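PDB 4AZ1: tyrosine specific protein phosphatase from Trypanosoma cruzi, which probably hydrolyses phosphotyrosine in proteins, releasing inorganic phosphate. Local coordinates for residues A[20-25]-A[272-277]; A[80-85]-A[264-269]. All blocks are in the same frame, centred on the assembly; numbering follows the deposited sequence.

Contact 1: residues A[20-25]-A[272-277]; sequences RVQREF and QRMEQY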
loop_
_atom_site.group_PDB
_atom_site.type_symbol
_atom_site.label_atom_id
_atom_site.label_comp_id
_atom_site.label_asym_id
_atom_site.label_seq_id
_atom_site.Cartn_x
_atom_site.Cartn_y
_atom_site.Cartn_z
ATOM N N ARG A 20 -17.454 -9.840 38.871
ATOM C CA ARG A 20 -16.060 -10.255 38.895
ATOM C C ARG A 20 -15.355 -9.867 37.582
ATOM O O ARG A 20 -14.226 -9.370 37.610
ATOM C CB ARG A 20 -15.935 -11.760 39.126
ATOM C CG ARG A 20 -14.536 -12.275 38.835
ATOM C CD ARG A 20 -14.329 -13.723 39.222
ATOM N NE ARG A 20 -13.194 -14.274 38.482
ATOM C CZ ARG A 20 -12.668 -15.477 38.673
ATOM N NH1 ARG A 20 -13.160 -16.279 39.606
ATOM N NH2 ARG A 20 -11.639 -15.873 37.929
ATOM N N VAL A 21 -16.018 -10.082 36.449
ATOM C CA VAL A 21 -15.423 -9.692 35.167
ATOM C C VAL A 21 -15.168 -8.187 35.143
ATOM O O VAL A 21 -14.058 -7.750 34.841
ATOM C CB VAL A 21 -16.270 -10.109 33.941
ATOM C CG1 VAL A 21 -15.568 -9.674 32.632
ATOM C CG2 VAL A 21 -16.472 -11.613 33.925
ATOM N N GLN A 22 -16.181 -7.394 35.480
ATOM C CA GLN A 22 -16.004 -5.943 35.503
ATOM C C GLN A 22 -14.852 -5.538 36.433
ATOM O O GLN A 22 -13.998 -4.729 36.059
ATOM C CB GLN A 22 -17.306 -5.231 35.892
ATOM C CG GLN A 22 -17.179 -3.699 35.946
ATOM C CD GLN A 22 -16.853 -3.060 34.580
ATOM O OE1 GLN A 22 -17.741 -2.864 33.745
ATOM N NE2 GLN A 22 -15.576 -2.727 34.361
ATOM N N ARG A 23 -14.813 -6.129 37.628
ATOM C CA ARG A 23 -13.764 -5.833 38.609
ATOM C C ARG A 23 -12.359 -6.156 38.073
ATOM O O ARG A 23 -11.435 -5.357 38.219
ATOM C CB ARG A 23 -14.029 -6.627 39.882
ATOM C CG ARG A 23 -13.149 -6.245 41.054
ATOM C CD ARG A 23 -13.471 -7.120 42.264
ATOM N NE ARG A 23 -13.110 -8.513 42.012
ATOM C CZ ARG A 23 -13.968 -9.530 42.039
ATOM N NH1 ARG A 23 -15.256 -9.319 42.325
ATOM N NH2 ARG A 23 -13.530 -10.762 41.790
ATOM N N GLU A 24 -12.203 -7.324 37.450
ATOM C CA GLU A 24 -10.912 -7.711 36.889
ATOM C C GLU A 24 -10.496 -6.805 35.738
ATOM O O GLU A 24 -9.332 -6.417 35.635
ATOM C CB GLU A 24 -10.948 -9.163 36.392
ATOM C CG GLU A 24 -10.833 -10.201 37.509
ATOM C CD GLU A 24 -10.973 -11.624 36.975
ATOM O OE1 GLU A 24 -11.016 -11.816 35.727
ATOM O OE2 GLU A 24 -11.027 -12.551 37.807
ATOM N N PHE A 25 -11.437 -6.480 34.856
ATOM C CA PHE A 25 -11.088 -5.616 33.742
ATOM C C PHE A 25 -10.648 -4.223 34.225
ATOM O O PHE A 25 -9.685 -3.660 33.698
ATOM C CB PHE A 25 -12.229 -5.512 32.734
ATOM C CG PHE A 25 -11.878 -4.711 31.522
ATOM C CD1 PHE A 25 -11.087 -5.260 30.517
ATOM C CD2 PHE A 25 -12.315 -3.395 31.391
ATOM C CE1 PHE A 25 -10.747 -4.516 29.390
ATOM C CE2 PHE A 25 -11.984 -2.646 30.257
ATOM C CZ PHE A 25 -11.193 -3.211 29.264
ATOM N N GLN A 272 -9.236 -4.416 24.726
ATOM C CA GLN A 272 -9.480 -2.992 24.828
ATOM C C GLN A 272 -10.769 -2.679 25.594
ATOM O O GLN A 272 -10.853 -1.661 26.258
ATOM C CB GLN A 272 -9.576 -2.447 23.397
ATOM C CG GLN A 272 -9.784 -0.946 23.242
ATOM C CD GLN A 272 -9.807 -0.550 21.760
ATOM O OE1 GLN A 272 -10.033 -1.395 20.885
ATOM N NE2 GLN A 272 -9.561 0.722 21.480
ATOM N N ARG A 273 -11.770 -3.550 25.493
ATOM C CA ARG A 273 -13.100 -3.244 26.030
ATOM C C ARG A 273 -13.544 -4.324 26.981
ATOM O O ARG A 273 -13.158 -5.484 26.827
ATOM C CB ARG A 273 -14.134 -3.111 24.894
ATOM C CG ARG A 273 -13.702 -2.149 23.800
ATOM C CD ARG A 273 -14.865 -1.773 22.871
ATOM N NE ARG A 273 -14.384 -1.242 21.590
ATOM C CZ ARG A 273 -13.894 -0.009 21.424
ATOM N NH1 ARG A 273 -13.793 0.816 22.467
ATOM N NH2 ARG A 273 -13.492 0.402 20.221
ATOM N N MET A 274 -14.369 -3.940 27.951
ATOM C CA MET A 274 -14.793 -4.855 29.004
ATOM C C MET A 274 -15.454 -6.109 28.414
ATOM O O MET A 274 -15.162 -7.240 28.826
ATOM C CB MET A 274 -15.733 -4.132 29.979
ATOM C CG MET A 274 -16.177 -4.963 31.183
ATOM S SD MET A 274 -17.583 -6.047 30.789
ATOM C CE MET A 274 -18.940 -4.872 30.898
ATOM N N GLU A 275 -16.337 -5.915 27.440
ATOM C CA GLU A 275 -17.075 -7.050 26.891
ATOM C C GLU A 275 -16.149 -7.955 26.098
ATOM O O GLU A 275 -16.437 -9.139 25.947
ATOM C CB GLU A 275 -18.281 -6.607 26.044
ATOM C CG GLU A 275 -17.910 -5.967 24.736
ATOM C CD GLU A 275 -17.554 -4.499 24.879
ATOM O OE1 GLU A 275 -17.535 -3.984 26.029
ATOM O OE2 GLU A 275 -17.302 -3.864 23.830
ATOM N N GLN A 276 -15.021 -7.424 25.621
ATOM C CA GLN A 276 -14.064 -8.281 24.916
ATOM C C GLN A 276 -13.348 -9.206 25.906
ATOM O O GLN A 276 -13.037 -10.339 25.575
ATOM C CB GLN A 276 -13.057 -7.445 24.101
ATOM C CG GLN A 276 -13.682 -6.799 22.840
ATOM C CD GLN A 276 -12.863 -5.618 22.341
ATOM O OE1 GLN A 276 -11.844 -5.270 22.947
ATOM N NE2 GLN A 276 -13.313 -4.982 21.250
ATOM N N TYR A 277 -13.097 -8.715 27.116
ATOM C CA TYR A 277 -12.483 -9.522 28.169
ATOM C C TYR A 277 -13.492 -10.578 28.635
ATOM O O TYR A 277 -13.159 -11.757 28.862
ATOM C CB TYR A 277 -12.061 -8.601 29.331
ATOM C CG TYR A 277 -11.395 -9.303 30.503
ATOM C CD1 TYR A 277 -10.105 -9.831 30.391
ATOM C CD2 TYR A 277 -12.041 -9.411 31.726
ATOM C CE1 TYR A 277 -9.488 -10.471 31.475
ATOM C CE2 TYR A 277 -11.435 -10.049 32.816
ATOM C CZ TYR A 277 -10.155 -10.569 32.679
ATOM O OH TYR A 277 -9.547 -11.191 33.755
#
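With CG swung anti to the backbone N in both Phe25 (chi1 -176°) and Tyr277 (chi1 -180°), the two aromatic side chains run antiparallel, side by side, each reaching the other helix. The Phe25 ring is laid over the start of helix 274-288: Met274 CA sits above the middle of one face, 3.6 Å from the ring centroid, in a CH-pi contact. Gln272 O faces the rim of this ring in its plane, 3.4 Å from Phe25 CZ. Tyr277 CB touches Phe25 CD1 at 3.7 Å, and Val21 CG1 meets the Tyr277 ring edge at CD2. Helix 14-30 thus packs on the first turn of helix 274-288 and on the segment just before it, which in the tyrosine phosphatase fold carries the Q-loop; there Arg273, at the N-cap position, forms a salt bridge through NE with Asp196 of the WPD motif. At the far end of the Tyr277 ring, its OH donates to Glu24 OE1 at 2.5 Å from above the carboxylate plane, with carboxylate and ring planes 72° apart. Arg20 NE forms a bent salt bridge to Glu24 OE2, 2.8 Å, also from above that plane. The Tyr281 hydroxyl bonds both Glu24 OE1 and Arg20 NH2, closing the network, and Arg20 NH1 reaches Asp253. On the other flank Gln22, bent at chi2, lays its amide against the Met274 side chain, with NE2 hydrogen-bonded to Ser26 OG.

Contact 2: residues A[80-85]-A[264-269]; sequences NLIDLD and RRQRFG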
loop_
_atom_site.group_PDB
_atom_site.type_symbol
_atom_site.label_atom_id
_atom_site.label_comp_id
_atom_site.label_asym_id
_atom_site.label_seq_id
_atom_site.Cartn_x
_atom_site.Cartn_y
_atom_site.Cartn_z
ATOM N N ASN A 80 2.981 -6.487 17.174
ATOM C CA ASN A 80 3.885 -7.084 18.150
ATOM C C ASN A 80 3.797 -8.600 18.150
ATOM O O ASN A 80 2.731 -9.174 17.881
ATOM C CB ASN A 80 3.575 -6.572 19.554
ATOM C CG ASN A 80 3.768 -5.074 19.685
ATOM O OD1 ASN A 80 2.840 -4.297 19.439
ATOM N ND2 ASN A 80 4.972 -4.659 20.091
ATOM N N LEU A 81 4.920 -9.240 18.460
ATOM C CA LEU A 81 4.983 -10.692 18.593
ATOM C C LEU A 81 4.374 -11.096 19.934
ATOM O O LEU A 81 4.857 -10.685 20.975
ATOM C CB LEU A 81 6.442 -11.166 18.548
ATOM C CG LEU A 81 6.663 -12.680 18.508
ATOM C CD1 LEU A 81 5.999 -13.259 17.286
ATOM C CD2 LEU A 81 8.151 -13.068 18.531
ATOM N N ILE A 82 3.311 -11.889 19.921
ATOM C CA ILE A 82 2.770 -12.354 21.189
ATOM C C ILE A 82 3.201 -13.785 21.466
ATOM O O ILE A 82 2.880 -14.690 20.698
ATOM C CB ILE A 82 1.245 -12.267 21.229
ATOM C CG1 ILE A 82 0.778 -10.889 20.735
ATOM C CG2 ILE A 82 0.747 -12.551 22.662
ATOM C CD1 ILE A 82 1.121 -9.746 21.674
ATOM N N ASP A 83 3.915 -13.987 22.570
ATOM C CA ASP A 83 4.401 -15.311 22.940
ATOM C C ASP A 83 3.920 -15.638 24.353
ATOM O O ASP A 83 4.258 -14.936 25.309
ATOM C CB ASP A 83 5.936 -15.341 22.870
ATOM C CG ASP A 83 6.533 -16.704 23.248
ATOM O OD1 ASP A 83 5.982 -17.762 22.856
ATOM O OD2 ASP A 83 7.580 -16.710 23.931
ATOM N N LEU A 84 3.116 -16.690 24.484
ATOM C CA LEU A 84 2.612 -17.104 25.795
ATOM C C LEU A 84 3.063 -18.515 26.187
ATOM O O LEU A 84 2.391 -19.169 26.987
ATOM C CB LEU A 84 1.084 -17.030 25.821
ATOM C CG LEU A 84 0.476 -15.652 25.539
ATOM C CD1 LEU A 84 -0.909 -15.761 24.910
ATOM C CD2 LEU A 84 0.415 -14.827 26.815
ATOM N N ASP A 85 4.184 -18.977 25.629
ATOM C CA ASP A 85 4.711 -20.317 25.936
ATOM C C ASP A 85 3.720 -21.384 25.486
ATOM O O ASP A 85 3.466 -22.358 26.194
ATOM C CB ASP A 85 5.004 -20.484 27.438
ATOM C CG ASP A 85 6.108 -19.568 27.933
ATOM O OD1 ASP A 85 7.109 -19.396 27.206
ATOM O OD2 ASP A 85 5.973 -19.028 29.056
ATOM N N ARG A 264 -0.755 -8.064 27.602
ATOM C CA ARG A 264 -0.599 -6.621 27.780
ATOM C C ARG A 264 0.856 -6.164 27.931
ATOM O O ARG A 264 1.205 -5.052 27.528
ATOM C CB ARG A 264 -1.447 -6.134 28.966
ATOM C CG ARG A 264 -2.823 -5.719 28.526
ATOM C CD ARG A 264 -3.811 -5.444 29.654
ATOM N NE ARG A 264 -5.079 -5.011 29.058
ATOM C CZ ARG A 264 -5.521 -3.758 29.061
ATOM N NH1 ARG A 264 -4.819 -2.811 29.680
ATOM N NH2 ARG A 264 -6.674 -3.454 28.469
ATOM N N ARG A 265 1.701 -7.015 28.506
ATOM C CA ARG A 265 3.117 -6.679 28.646
ATOM C C ARG A 265 3.806 -6.704 27.291
ATOM O O ARG A 265 4.882 -6.127 27.124
ATOM C CB ARG A 265 3.838 -7.657 29.585
ATOM C CG ARG A 265 3.515 -7.503 31.061
ATOM C CD ARG A 265 4.409 -8.411 31.925
ATOM N NE ARG A 265 4.000 -9.820 31.890
ATOM C CZ ARG A 265 3.119 -10.371 32.728
ATOM N NH1 ARG A 265 2.533 -9.642 33.675
ATOM N NH2 ARG A 265 2.818 -11.659 32.622
ATOM N N GLN A 266 3.197 -7.385 26.327
ATOM C CA GLN A 266 3.845 -7.570 25.031
ATOM C C GLN A 266 3.260 -6.651 23.959
ATOM O O GLN A 266 3.900 -6.374 22.949
ATOM C CB GLN A 266 3.746 -9.036 24.603
ATOM C CG GLN A 266 4.486 -10.017 25.509
ATOM C CD GLN A 266 4.217 -11.457 25.110
ATOM O OE1 GLN A 266 4.764 -11.954 24.125
ATOM N NE2 GLN A 266 3.354 -12.130 25.866
ATOM N N ARG A 267 2.034 -6.190 24.185
ATOM C CA ARG A 267 1.409 -5.182 23.325
ATOM C C ARG A 267 0.441 -4.364 24.173
ATOM O O ARG A 267 -0.618 -4.852 24.572
ATOM C CB ARG A 267 0.659 -5.828 22.151
ATOM C CG ARG A 267 -0.008 -4.821 21.192
ATOM C CD ARG A 267 -0.400 -5.495 19.876
ATOM N NE ARG A 267 -1.247 -4.660 19.013
ATOM C CZ ARG A 267 -0.795 -3.795 18.106
ATOM N NH1 ARG A 267 0.517 -3.616 17.948
ATOM N NH2 ARG A 267 -1.658 -3.094 17.368
ATOM N N PHE A 268 0.817 -3.121 24.450
ATOM C CA PHE A 268 0.057 -2.269 25.357
ATOM C C PHE A 268 -1.427 -2.216 25.006
ATOM O O PHE A 268 -1.793 -1.951 23.859
ATOM C CB PHE A 268 0.626 -0.852 25.343
ATOM C CG PHE A 268 0.000 0.046 26.357
ATOM C CD1 PHE A 268 0.476 0.064 27.661
ATOM C CD2 PHE A 268 -1.082 0.859 26.016
ATOM C CE1 PHE A 268 -0.107 0.883 28.619
ATOM C CE2 PHE A 268 -1.678 1.676 26.971
ATOM C CZ PHE A 268 -1.187 1.686 28.276
ATOM N N GLY A 269 -2.279 -2.485 25.991
ATOM C CA GLY A 269 -3.706 -2.268 25.817
ATOM C C GLY A 269 -4.483 -3.459 25.292
ATOM O O GLY A 269 -5.687 -3.331 25.040
#
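Gln266 grips the backbone of Asp83 at two points with one amide. Its OE1 accepts from Asp83 N at 2.7 Å in a nearly straight bond (170°), and its NE2 donates to Asp83 O at 3.0 Å in a more bent one, from above that carbonyl plane. The Gln266 side chain, extended beyond CG (chi2 174°), carries the amide past Ile82, whose CD1 packs 4.0 Å from Gln266 CB. At the other end of the contact Arg267 NH1 donates to Asn80 OD1, 2.8 Å away and close to the guanidinium plane; the asparagine lies roughly perpendicular to the arginine chain. Edge strand 79-82 of the mixed sheet, with the residues after it, thus meets the C-terminal part of helix 255-266 and the turn that follows. Further out, Gln266 NE2 also donates to Ala262 O, which helps fix the amide's rotation, and Thr60 OG1 bonds both Gln266 O and Asn80 ND2. Arg267 NE and NH2 reach the carbonyls of Gly229 and Ala228 in the family's phosphate-binding loop, and NH1 also bonds Asn78 OD1. All three guanidinium nitrogens thus donate to neutral oxygens, which probably holds the two loop carbonyls turned toward Arg267 and places a positive charge behind the loop.

From the N terminus the chain first runs through helix 14-30, then enters the mixed sheet by its edge strand 79-82, and returns near the C terminus through helices 255-266 and 274-288. Contact 2 closes a loop of 178 residues from that edge strand to the C-terminal part of helix 255-266 and the turn after it. Contact 1 closes a longer one, of 246 residues, from helix 14-30 to helix 274-288, so contact 2 lies wholly within it and the two do not cross. Only Met270 and Val271 separate 264-269 from 272-277, yet the contact centres are about 18 Å apart. This connection between consecutive helices is therefore held toward the sheet at one end and toward the N-terminal helix at the other.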